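Long-range contacts in endo-beta-1,2-glucanase (Talaromyces funiculosus, PDB 6IMU), which hydrolyses internal beta-1,2-glucosidic linkages of beta-1,2-glucans, cutting the polymer endolytically: residues I119-L124 with A192-T197; D156-V161 with K224-P229; A345-V350 with T382-F387. All blocks are in the same frame, centred on the assembly; numbering follows the deposited sequence.

Interaction 1: residues I119-L124 with A192-T197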
loop_
_atom_site.group_PDB
_atom_site.type_symbol
_atom_site.label_atom_id
_atom_site.label_comp_id
_atom_site.label_asym_id
_atom_site.label_seq_id
_atom_site.Cartn_x
_atom_site.Cartn_y
_atom_site.Cartn_z
ATOM N N ILE A 119 -4.382 -20.102 -0.684
ATOM C CA ILE A 119 -3.505 -19.294 -1.536
ATOM C C ILE A 119 -2.180 -19.043 -0.802
ATOM O O ILE A 119 -1.109 -19.138 -1.407
ATOM C CB ILE A 119 -4.185 -17.991 -2.004
ATOM C CG1 ILE A 119 -5.406 -18.290 -2.880
ATOM C CG2 ILE A 119 -3.179 -17.105 -2.735
ATOM C CD1 ILE A 119 -6.307 -17.097 -3.158
ATOM N N MET A 120 -2.253 -18.761 0.501
ATOM C CA MET A 120 -1.065 -18.465 1.307
ATOM C C MET A 120 -0.187 -19.714 1.454
ATOM O O MET A 120 1.022 -19.603 1.582
ATOM C CB MET A 120 -1.447 -17.938 2.692
ATOM C CG MET A 120 -1.917 -16.491 2.666
ATOM S SD MET A 120 -0.572 -15.365 2.221
ATOM C CE MET A 120 0.330 -15.287 3.768
ATOM N N ASP A 121 -0.801 -20.897 1.438
ATOM C CA ASP A 121 -0.053 -22.144 1.445
ATOM C C ASP A 121 0.739 -22.245 0.135
ATOM O O ASP A 121 1.955 -22.437 0.152
ATOM C CB ASP A 121 -0.968 -23.359 1.616
ATOM C CG ASP A 121 -0.190 -24.659 1.750
ATOM O OD1 ASP A 121 0.378 -24.898 2.826
ATOM O OD2 ASP A 121 -0.085 -25.374 0.749
ATOM N N THR A 122 0.026 -22.097 -0.987
ATOM C CA THR A 122 0.602 -22.155 -2.332
ATOM C C THR A 122 1.699 -21.090 -2.463
ATOM O O THR A 122 2.787 -21.372 -2.975
ATOM C CB THR A 122 -0.495 -21.994 -3.398
ATOM O OG1 THR A 122 -1.482 -22.996 -3.155
ATOM C CG2 THR A 122 0.012 -22.127 -4.818
ATOM N N LYS A 123 1.410 -19.878 -1.977
ATOM C CA LYS A 123 2.334 -18.746 -2.051
ATOM C C LYS A 123 3.650 -19.089 -1.339
ATOM O O LYS A 123 4.714 -18.825 -1.871
ATOM C CB LYS A 123 1.718 -17.500 -1.411
ATOM C CG LYS A 123 2.593 -16.254 -1.442
ATOM C CD LYS A 123 1.993 -15.075 -0.700
ATOM C CE LYS A 123 0.822 -14.430 -1.413
ATOM N NZ LYS A 123 1.179 -13.994 -2.785
ATOM N N LEU A 124 3.559 -19.646 -0.121
ATOM C CA LEU A 124 4.736 -19.958 0.680
ATOM C C LEU A 124 5.628 -20.945 -0.080
ATOM O O LEU A 124 6.843 -20.769 -0.120
ATOM C CB LEU A 124 4.315 -20.554 2.024
ATOM C CG LEU A 124 5.463 -20.852 2.990
ATOM C CD1 LEU A 124 6.400 -19.659 3.126
ATOM C CD2 LEU A 124 4.931 -21.272 4.342
ATOM N N ALA A 192 0.502 -20.875 9.711
ATOM C CA ALA A 192 1.108 -19.713 10.362
ATOM C C ALA A 192 2.559 -20.015 10.762
ATOM O O ALA A 192 3.436 -19.170 10.575
ATOM C CB ALA A 192 0.286 -19.299 11.558
ATOM N N LYS A 193 2.795 -21.213 11.312
ATOM C CA LYS A 193 4.122 -21.619 11.807
ATOM C C LYS A 193 5.118 -21.729 10.646
ATOM O O LYS A 193 6.271 -21.356 10.799
ATOM C CB LYS A 193 4.058 -22.966 12.539
ATOM C CG LYS A 193 3.461 -22.952 13.937
ATOM C CD LYS A 193 3.348 -24.366 14.489
ATOM C CE LYS A 193 2.496 -24.508 15.729
ATOM N NZ LYS A 193 1.929 -25.876 15.825
ATOM N N LYS A 194 4.665 -22.245 9.494
ATOM C CA LYS A 194 5.515 -22.333 8.295
ATOM C C LYS A 194 5.884 -20.917 7.826
ATOM O O LYS A 194 7.024 -20.657 7.447
ATOM C CB LYS A 194 4.812 -23.121 7.183
ATOM C CG LYS A 194 4.604 -24.603 7.458
ATOM C CD LYS A 194 3.781 -25.303 6.395
ATOM C CE LYS A 194 3.523 -26.757 6.732
ATOM N NZ LYS A 194 2.408 -27.317 5.936
ATOM N N TRP A 195 4.914 -20.000 7.869
ATOM C CA TRP A 195 5.165 -18.608 7.498
ATOM C C TRP A 195 6.086 -17.935 8.518
ATOM O O TRP A 195 6.894 -17.094 8.141
ATOM C CB TRP A 195 3.853 -17.831 7.333
ATOM C CG TRP A 195 3.316 -17.920 5.942
ATOM C CD1 TRP A 195 2.289 -18.705 5.512
ATOM C CD2 TRP A 195 3.806 -17.219 4.787
ATOM N NE1 TRP A 195 2.095 -18.529 4.170
ATOM C CE2 TRP A 195 3.010 -17.624 3.695
ATOM C CE3 TRP A 195 4.837 -16.296 4.564
ATOM C CZ2 TRP A 195 3.206 -17.127 2.407
ATOM C CZ3 TRP A 195 5.027 -15.804 3.290
ATOM C CH2 TRP A 195 4.217 -16.213 2.227
ATOM N N GLN A 196 5.941 -18.297 9.802
ATOM C CA GLN A 196 6.792 -17.762 10.886
ATOM C C GLN A 196 8.257 -18.131 10.594
ATOM O O GLN A 196 9.152 -17.302 10.759
ATOM C CB GLN A 196 6.304 -18.270 12.247
ATOM C CG GLN A 196 7.133 -17.802 13.442
ATOM C CD GLN A 196 6.782 -16.415 13.935
ATOM O OE1 GLN A 196 5.624 -16.092 14.199
ATOM N NE2 GLN A 196 7.793 -15.577 14.087
ATOM N N THR A 197 8.482 -19.368 10.123
ATOM C CA THR A 197 9.814 -19.850 9.728
ATOM C C THR A 197 10.380 -18.976 8.601
ATOM O O THR A 197 11.538 -18.547 8.667
ATOM C CB THR A 197 9.754 -21.332 9.344
ATOM O OG1 THR A 197 9.208 -22.004 10.479
ATOM C CG2 THR A 197 11.095 -21.933 8.981
#
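Trp195, projecting from helix 186-210, lays its indole between Met120 and Leu124 of helix 112-133, which meet its two opposite faces. Leu124 brings CD1 almost centrally over the six-membered ring, 3.8 Å from the centroid. With CG anti to the backbone N (chi1 -177°), the branch of Leu124 reaches out over the indole, and the two side chains slide past one another in opposite directions. On the other face, the Met120 chain bends at chi2 and chi3 to place the methyl CE 3.9 Å from the centroid of the five-membered ring, shifted toward the rim; both are CH-pi contacts. Met120 SD follows more obliquely, 5.0 Å from the six-membered centroid, as a Met-aromatic contact. The aliphatic part of Lys123 crosses the far end of the indole at about a right angle, CG at the ring edge and CD 3.8 Å from Trp195 CH2, before its chain bends to carry NZ away to Gly56 O, Glu83 and Gln86.

Trp195 NE1 donates to Met120 O over 3.0 Å with an N-H...O angle of 140°, reaching the oxygen from above its carbonyl plane. The helical donor Leu124 N approaches that oxygen from the opposite face. Leu124 CD2 packs tightly on Lys194 CB, at 3.4 Å, while Asp121 OD1 and Lys194 NZ stay 4.4 Å apart, beyond a salt bridge. Tyr127 adds an edge-to-face contact. A buried indole N-H is thus satisfied by a backbone carbonyl already used in its helix, and this bond, together with aliphatic groups on both ring faces, fixes the rotation of Trp195.

Interaction 2: residues D156-V161 with K224-P229. With NAG (2-acetamido-2-deoxy-beta-D-glucopyranose), chain D.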
loop_
_atom_site.group_PDB
_atom_site.type_symbol
_atom_site.label_atom_id
_atom_site.label_comp_id
_atom_site.label_asym_id
_atom_site.label_seq_id
_atom_site.Cartn_x
_atom_site.Cartn_y
_atom_site.Cartn_z
ATOM N N ASP A 156 15.750 -6.499 -14.777
ATOM C CA ASP A 156 16.287 -5.273 -14.194
ATOM C C ASP A 156 16.652 -5.483 -12.714
ATOM O O ASP A 156 17.452 -4.729 -12.166
ATOM C CB ASP A 156 15.288 -4.122 -14.334
ATOM C CG ASP A 156 15.938 -2.805 -14.713
ATOM O OD1 ASP A 156 16.673 -2.782 -15.725
ATOM O OD2 ASP A 156 15.715 -1.820 -13.996
ATOM N N TRP A 157 16.064 -6.503 -12.074
ATOM C CA TRP A 157 16.193 -6.693 -10.635
ATOM C C TRP A 157 16.978 -7.959 -10.277
ATOM O O TRP A 157 17.014 -8.348 -9.116
ATOM C CB TRP A 157 14.805 -6.657 -9.992
ATOM C CG TRP A 157 14.323 -5.245 -9.881
ATOM C CD1 TRP A 157 13.676 -4.516 -10.839
ATOM C CD2 TRP A 157 14.532 -4.360 -8.769
ATOM N NE1 TRP A 157 13.447 -3.246 -10.386
ATOM C CE2 TRP A 157 13.961 -3.117 -9.123
ATOM C CE3 TRP A 157 15.143 -4.495 -7.517
ATOM C CZ2 TRP A 157 13.969 -2.025 -8.256
ATOM C CZ3 TRP A 157 15.147 -3.418 -6.660
ATOM C CH2 TRP A 157 14.569 -2.199 -7.028
ATOM N N ASN A 158 17.651 -8.564 -11.258
ATOM C CA ASN A 158 18.694 -9.532 -10.962
ATOM C C ASN A 158 19.686 -8.869 -10.002
ATOM O O ASN A 158 20.117 -7.747 -10.242
ATOM C CB ASN A 158 19.405 -10.027 -12.225
ATOM C CG ASN A 158 18.611 -11.070 -12.985
ATOM O OD1 ASN A 158 18.156 -12.055 -12.412
ATOM N ND2 ASN A 158 18.453 -10.867 -14.281
ATOM N N ASN A 159 19.999 -9.555 -8.896
ATOM C CA ASN A 159 21.086 -9.139 -8.001
ATOM C C ASN A 159 20.793 -7.772 -7.362
ATOM O O ASN A 159 21.715 -7.035 -7.023
ATOM C CB ASN A 159 22.423 -9.099 -8.750
ATOM C CG ASN A 159 22.828 -10.455 -9.287
ATOM O OD1 ASN A 159 22.723 -11.454 -8.585
ATOM N ND2 ASN A 159 23.293 -10.498 -10.524
ATOM N N ARG A 160 19.507 -7.448 -7.187
ATOM C CA ARG A 160 19.069 -6.176 -6.613
ATOM C C ARG A 160 17.840 -6.450 -5.750
ATOM O O ARG A 160 16.932 -7.154 -6.196
ATOM C CB ARG A 160 18.704 -5.160 -7.702
ATOM C CG ARG A 160 19.882 -4.669 -8.528
ATOM C CD ARG A 160 19.446 -3.766 -9.668
ATOM N NE ARG A 160 19.021 -2.453 -9.196
ATOM C CZ ARG A 160 17.861 -1.868 -9.488
ATOM N NH1 ARG A 160 17.014 -2.438 -10.334
ATOM N NH2 ARG A 160 17.556 -0.702 -8.944
ATOM N N VAL A 161 17.811 -5.901 -4.529
ATOM C CA VAL A 161 16.713 -6.179 -3.621
ATOM C C VAL A 161 16.337 -4.892 -2.885
ATOM O O VAL A 161 17.200 -4.209 -2.335
ATOM C CB VAL A 161 17.047 -7.350 -2.674
ATOM C CG1 VAL A 161 18.264 -7.088 -1.800
ATOM C CG2 VAL A 161 15.850 -7.744 -1.825
ATOM N N LYS A 224 26.295 -9.531 -5.062
ATOM C CA LYS A 224 27.361 -9.971 -5.954
ATOM C C LYS A 224 26.780 -10.993 -6.934
ATOM O O LYS A 224 26.896 -10.819 -8.133
ATOM C CB LYS A 224 28.543 -10.573 -5.189
ATOM C CG LYS A 224 29.752 -10.914 -6.053
ATOM C CD LYS A 224 30.653 -9.731 -6.329
ATOM C CE LYS A 224 31.802 -9.638 -5.345
ATOM N NZ LYS A 224 32.621 -8.426 -5.573
ATOM N N ASN A 225 26.127 -12.031 -6.396
ATOM C CA ASN A 225 25.533 -13.068 -7.205
ATOM C C ASN A 225 24.426 -13.782 -6.410
ATOM O O ASN A 225 24.684 -14.500 -5.442
ATOM C CB ASN A 225 26.617 -14.007 -7.735
ATOM C CG ASN A 225 26.098 -15.059 -8.689
ATOM O OD1 ASN A 225 24.926 -15.409 -8.647
ATOM N ND2 ASN A 225 26.970 -15.556 -9.554
ATOM N N GLN A 226 23.188 -13.581 -6.873
ATOM C CA GLN A 226 21.959 -14.092 -6.253
ATOM C C GLN A 226 21.962 -15.627 -6.155
ATOM O O GLN A 226 21.228 -16.198 -5.334
ATOM C CB GLN A 226 20.745 -13.589 -7.043
ATOM C CG GLN A 226 20.736 -14.025 -8.508
ATOM C CD GLN A 226 19.719 -13.289 -9.347
ATOM O OE1 GLN A 226 19.101 -12.322 -8.914
ATOM N NE2 GLN A 226 19.543 -13.748 -10.575
ATOM N N SER A 227 22.764 -16.304 -6.988
ATOM C CA SER A 227 22.850 -17.770 -6.967
ATOM C C SER A 227 23.670 -18.263 -5.765
ATOM O O SER A 227 23.512 -19.409 -5.351
ATOM C CB SER A 227 23.402 -18.300 -8.263
ATOM O OG SER A 227 22.504 -18.037 -9.332
ATOM N N LEU A 228 24.531 -17.406 -5.212
ATOM C CA LEU A 228 25.400 -17.766 -4.073
ATOM C C LEU A 228 24.632 -17.584 -2.766
ATOM O O LEU A 228 23.904 -16.607 -2.615
ATOM C CB LEU A 228 26.639 -16.868 -4.070
ATOM C CG LEU A 228 27.499 -16.891 -5.333
ATOM C CD1 LEU A 228 28.625 -15.874 -5.235
ATOM C CD2 LEU A 228 28.064 -18.277 -5.581
ATOM N N PRO A 229 24.751 -18.514 -1.789
ATOM C CA PRO A 229 24.210 -18.289 -0.446
ATOM C C PRO A 229 24.699 -16.977 0.190
ATOM O O PRO A 229 25.713 -16.405 -0.235
ATOM C CB PRO A 229 24.697 -19.512 0.346
ATOM C CG PRO A 229 24.834 -20.598 -0.707
ATOM C CD PRO A 229 25.322 -19.865 -1.941
HETATM C C1 NAG D . 26.638 -16.596 -10.478
HETATM C C2 NAG D . 27.537 -16.690 -11.725
HETATM C C3 NAG D . 27.214 -17.957 -12.521
HETATM C C4 NAG D . 27.318 -19.157 -11.596
HETATM C C5 NAG D . 26.342 -18.954 -10.445
HETATM C C6 NAG D . 26.229 -20.165 -9.532
HETATM C C7 NAG D . 28.381 -14.740 -12.972
HETATM C C8 NAG D . 28.030 -13.695 -13.991
HETATM N N2 NAG D . 27.375 -15.548 -12.611
HETATM O O3 NAG D . 28.100 -18.107 -13.638
HETATM O O4 NAG D . 26.995 -20.357 -12.293
HETATM O O5 NAG D . 26.781 -17.807 -9.719
HETATM O O6 NAG D . 27.526 -20.727 -9.346
HETATM O O7 NAG D . 29.518 -14.837 -12.531
#
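Gln226 reaches across to the turn formed by Trp157 to Arg160 and holds its two central residues, Asn158 and Asn159, with its amide. The side chain leaves with CG wedged between the backbone N and the carbonyl carbon (chi1 60°) and then runs extended, which carries the amide to the turn. There the two ends of the amide do different work. Gln226 NE2 donates to Asn158 OD1 at 2.9 Å, a fairly straight bond whose acceptor lies near the plane of the Gln226 amide, although the planes of the two side-chain amides are turned 69° apart. Gln226 OE1 accepts from the backbone N of Asn159, also at 2.9 Å, with the donor well above the carbonyl plane.

Asn159 answers in the reverse sense. Its side chain crosses that of Gln226 at about a right angle, the amide planes 50° apart. Asn159 OD1 accepts the backbone N-H of Gln226, N to O 2.8 Å, nearly along the C=O axis. Asn159 OD1 also lies 3.3 Å from Gln226 CG. Were Gln226 cut back to an alanine, Asn158 OD1 and the Asn159 N-H would probably lose these mates, leaving Asn159 OD1 on the backbone N as the one hydrogen bond between the two segments.

Beside this network, Asn225 points away and is joined through ND2 to C1 of a NAG, while its OD1 receives the N-H of Ser227 at 2.9 Å. Pro153 and Phe137 also touch the Gln226 side chain. The whole joins a type II turn leading into edge strand 160-162 to a type I turn following the adjacent strand 220-223, and the Asx turn at Asn225 opens an Asn-Gln-Ser sequon: a surface loop pairing beside an N-glycosylation site.

Interaction 3: residues A345-V350 with T382-F387. With NAG (2-acetamido-2-deoxy-beta-D-glucopyranose), chain E.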
loop_
_atom_site.group_PDB
_atom_site.type_symbol
_atom_site.label_atom_id
_atom_site.label_comp_id
_atom_site.label_asym_id
_atom_site.label_seq_id
_atom_site.Cartn_x
_atom_site.Cartn_y
_atom_site.Cartn_z
ATOM N N ALA A 345 -1.815 10.926 -5.905
ATOM C CA ALA A 345 -0.870 9.921 -5.477
ATOM C C ALA A 345 -0.125 9.391 -6.704
ATOM O O ALA A 345 -0.632 9.465 -7.821
ATOM C CB ALA A 345 -1.594 8.821 -4.736
ATOM N N SER A 346 1.070 8.843 -6.467
ATOM C CA SER A 346 1.851 8.154 -7.480
ATOM C C SER A 346 0.971 7.103 -8.164
ATOM O O SER A 346 0.305 6.306 -7.494
ATOM C CB SER A 346 3.085 7.533 -6.878
ATOM O OG SER A 346 3.852 8.502 -6.183
ATOM N N ILE A 347 0.979 7.105 -9.499
ATOM C CA ILE A 347 -0.037 6.407 -10.265
ATOM C C ILE A 347 0.423 6.256 -11.721
ATOM O O ILE A 347 1.198 7.072 -12.237
ATOM C CB ILE A 347 -1.377 7.170 -10.171
ATOM C CG1 ILE A 347 -2.564 6.298 -10.580
ATOM C CG2 ILE A 347 -1.326 8.464 -10.975
ATOM C CD1 ILE A 347 -2.890 5.198 -9.598
ATOM N N ASN A 348 -0.100 5.217 -12.377
ATOM C CA ASN A 348 0.049 5.053 -13.813
ATOM C C ASN A 348 -0.696 6.185 -14.528
ATOM O O ASN A 348 -1.761 6.630 -14.082
ATOM C CB ASN A 348 -0.424 3.677 -14.286
ATOM C CG ASN A 348 0.617 2.607 -14.048
ATOM O OD1 ASN A 348 1.563 2.499 -14.818
ATOM N ND2 ASN A 348 0.456 1.823 -12.995
ATOM N N ASN A 349 -0.096 6.640 -15.632
ATOM C CA ASN A 349 -0.637 7.664 -16.510
ATOM C C ASN A 349 -1.729 7.035 -17.383
ATOM O O ASN A 349 -1.937 5.819 -17.346
ATOM C CB ASN A 349 0.469 8.265 -17.383
ATOM C CG ASN A 349 0.191 9.682 -17.840
ATOM O OD1 ASN A 349 -0.922 10.183 -17.707
ATOM N ND2 ASN A 349 1.214 10.329 -18.379
ATOM N N VAL A 350 -2.391 7.871 -18.187
ATOM C CA VAL A 350 -3.509 7.452 -19.036
ATOM C C VAL A 350 -3.037 6.430 -20.080
ATOM O O VAL A 350 -1.856 6.350 -20.417
ATOM C CB VAL A 350 -4.198 8.654 -19.710
ATOM C CG1 VAL A 350 -4.810 9.586 -18.687
ATOM C CG2 VAL A 350 -3.273 9.423 -20.641
ATOM N N THR A 382 -6.484 9.841 -8.765
ATOM C CA THR A 382 -6.694 8.396 -8.616
ATOM C C THR A 382 -7.539 8.112 -7.384
ATOM O O THR A 382 -7.327 8.722 -6.339
ATOM C CB THR A 382 -5.358 7.641 -8.561
ATOM O OG1 THR A 382 -5.646 6.258 -8.332
ATOM C CG2 THR A 382 -4.418 8.158 -7.494
ATOM N N PRO A 383 -8.508 7.170 -7.454
ATOM C CA PRO A 383 -9.317 6.808 -6.287
ATOM C C PRO A 383 -8.525 6.407 -5.029
ATOM O O PRO A 383 -8.976 6.700 -3.929
ATOM C CB PRO A 383 -10.153 5.617 -6.787
ATOM C CG PRO A 383 -10.261 5.841 -8.284
ATOM C CD PRO A 383 -8.931 6.456 -8.670
ATOM N N TYR A 384 -7.353 5.767 -5.181
ATOM C CA TYR A 384 -6.632 5.223 -4.013
ATOM C C TYR A 384 -6.032 6.353 -3.161
ATOM O O TYR A 384 -5.655 6.105 -2.012
ATOM C CB TYR A 384 -5.598 4.174 -4.431
ATOM C CG TYR A 384 -4.167 4.634 -4.564
ATOM C CD1 TYR A 384 -3.677 5.102 -5.771
ATOM C CD2 TYR A 384 -3.279 4.543 -3.504
ATOM C CE1 TYR A 384 -2.361 5.515 -5.910
ATOM C CE2 TYR A 384 -1.956 4.944 -3.630
ATOM C CZ TYR A 384 -1.494 5.430 -4.838
ATOM O OH TYR A 384 -0.194 5.828 -4.991
ATOM N N SER A 385 -5.963 7.576 -3.707
ATOM C CA SER A 385 -5.531 8.772 -2.963
ATOM C C SER A 385 -6.346 8.966 -1.671
ATOM O O SER A 385 -5.879 9.636 -0.749
ATOM C CB SER A 385 -5.593 10.005 -3.833
ATOM O OG SER A 385 -6.928 10.295 -4.211
ATOM N N VAL A 386 -7.540 8.361 -1.596
ATOM C CA VAL A 386 -8.450 8.504 -0.446
ATOM C C VAL A 386 -8.045 7.589 0.719
ATOM O O VAL A 386 -8.588 7.742 1.807
ATOM C CB VAL A 386 -9.918 8.216 -0.826
ATOM C CG1 VAL A 386 -10.358 8.994 -2.051
ATOM C CG2 VAL A 386 -10.192 6.724 -0.994
ATOM N N PHE A 387 -7.144 6.618 0.513
ATOM C CA PHE A 387 -6.989 5.551 1.529
ATOM C C PHE A 387 -6.635 6.157 2.892
ATOM O O PHE A 387 -7.179 5.715 3.900
ATOM C CB PHE A 387 -6.048 4.430 1.067
ATOM C CG PHE A 387 -4.575 4.636 1.302
ATOM C CD1 PHE A 387 -4.029 4.506 2.568
ATOM C CD2 PHE A 387 -3.729 4.936 0.244
ATOM C CE1 PHE A 387 -2.672 4.705 2.774
ATOM C CE2 PHE A 387 -2.371 5.124 0.449
ATOM C CZ PHE A 387 -1.844 5.005 1.712
HETATM C C1 NAG E . 1.198 11.683 -18.872
HETATM C C2 NAG E . 2.635 12.151 -19.039
HETATM C C3 NAG E . 2.646 13.602 -19.502
HETATM C C4 NAG E . 1.894 13.737 -20.820
HETATM C C5 NAG E . 0.497 13.159 -20.646
HETATM C C6 NAG E . -0.272 13.168 -21.961
HETATM C C7 NAG E . 4.179 10.946 -17.515
HETATM C C8 NAG E . 5.013 11.093 -16.269
HETATM N N2 NAG E . 3.430 12.007 -17.818
HETATM O O3 NAG E . 4.003 14.021 -19.653
HETATM O O4 NAG E . 1.826 15.119 -21.237
HETATM O O5 NAG E . 0.545 11.813 -20.145
HETATM O O6 NAG E . -1.549 12.574 -21.691
HETATM O O7 NAG E . 4.223 9.940 -18.211
#
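Tyr384 and Ser346 supply the polar link of this buried contact: the phenol OH donates to Ser346 O at 2.6 Å, in the carbonyl plane and on a lone pair, with the oxygen also near the plane of the ring. Thr382 O, within its own segment, takes both the N and the OG of Ser385, which closes the start of the 3-10 turn; the OG approaches at 2.7 Å.

The apolar contacts gather on Tyr384 and Thr382. Ala345 CB sits 3.4 Å from Tyr384 CZ, obliquely to the ring. In Ile347, CG1 anti to the backbone N (chi1 -163°) points CD1 at Thr382, which it meets tip to tip, and brings it to the edge of the phenol ring, 3.7 Å from Tyr384 CE1. The Thr382 hydroxyl itself is bonded to Glu418 O.

Farther along the first segment, Asn349 carries a NAG through ND2, in an Asn-Val-Thr sequon.

Strand 347-352 pairs antiparallel with 357-362, and Ile347 leans on strand 415-421. The 3-10 turn 383-386 leads from strand 380-381 into helix 387-392, with helix 433-443 touching Tyr384 and helix 394-405 covering Pro383, Ser385 and Val386.

In the fold
Interactions 1 and 2 cross along the chain, whereas interaction 3 opens only after both have closed. The centres of 1 and 2 lie about 24 Å apart, and that of interaction 3 is about 31 Å from either of the other centres. None touches another; 1 and 3 occupy opposite sides of the chain's centre. Interaction 1 joins two long helices, consistent with the (alpha/alpha)6 barrel of this glucanase family; interaction 2 pairs two surface turns, and interaction 3 sets strand 347-352 against the 3-10 segment 383-386. A NAG lies about 7 Å from the Leu124 side chain in interaction 1, while those on Asn225 and Asn349 sit beside the contacts of 2 and 3, not within them.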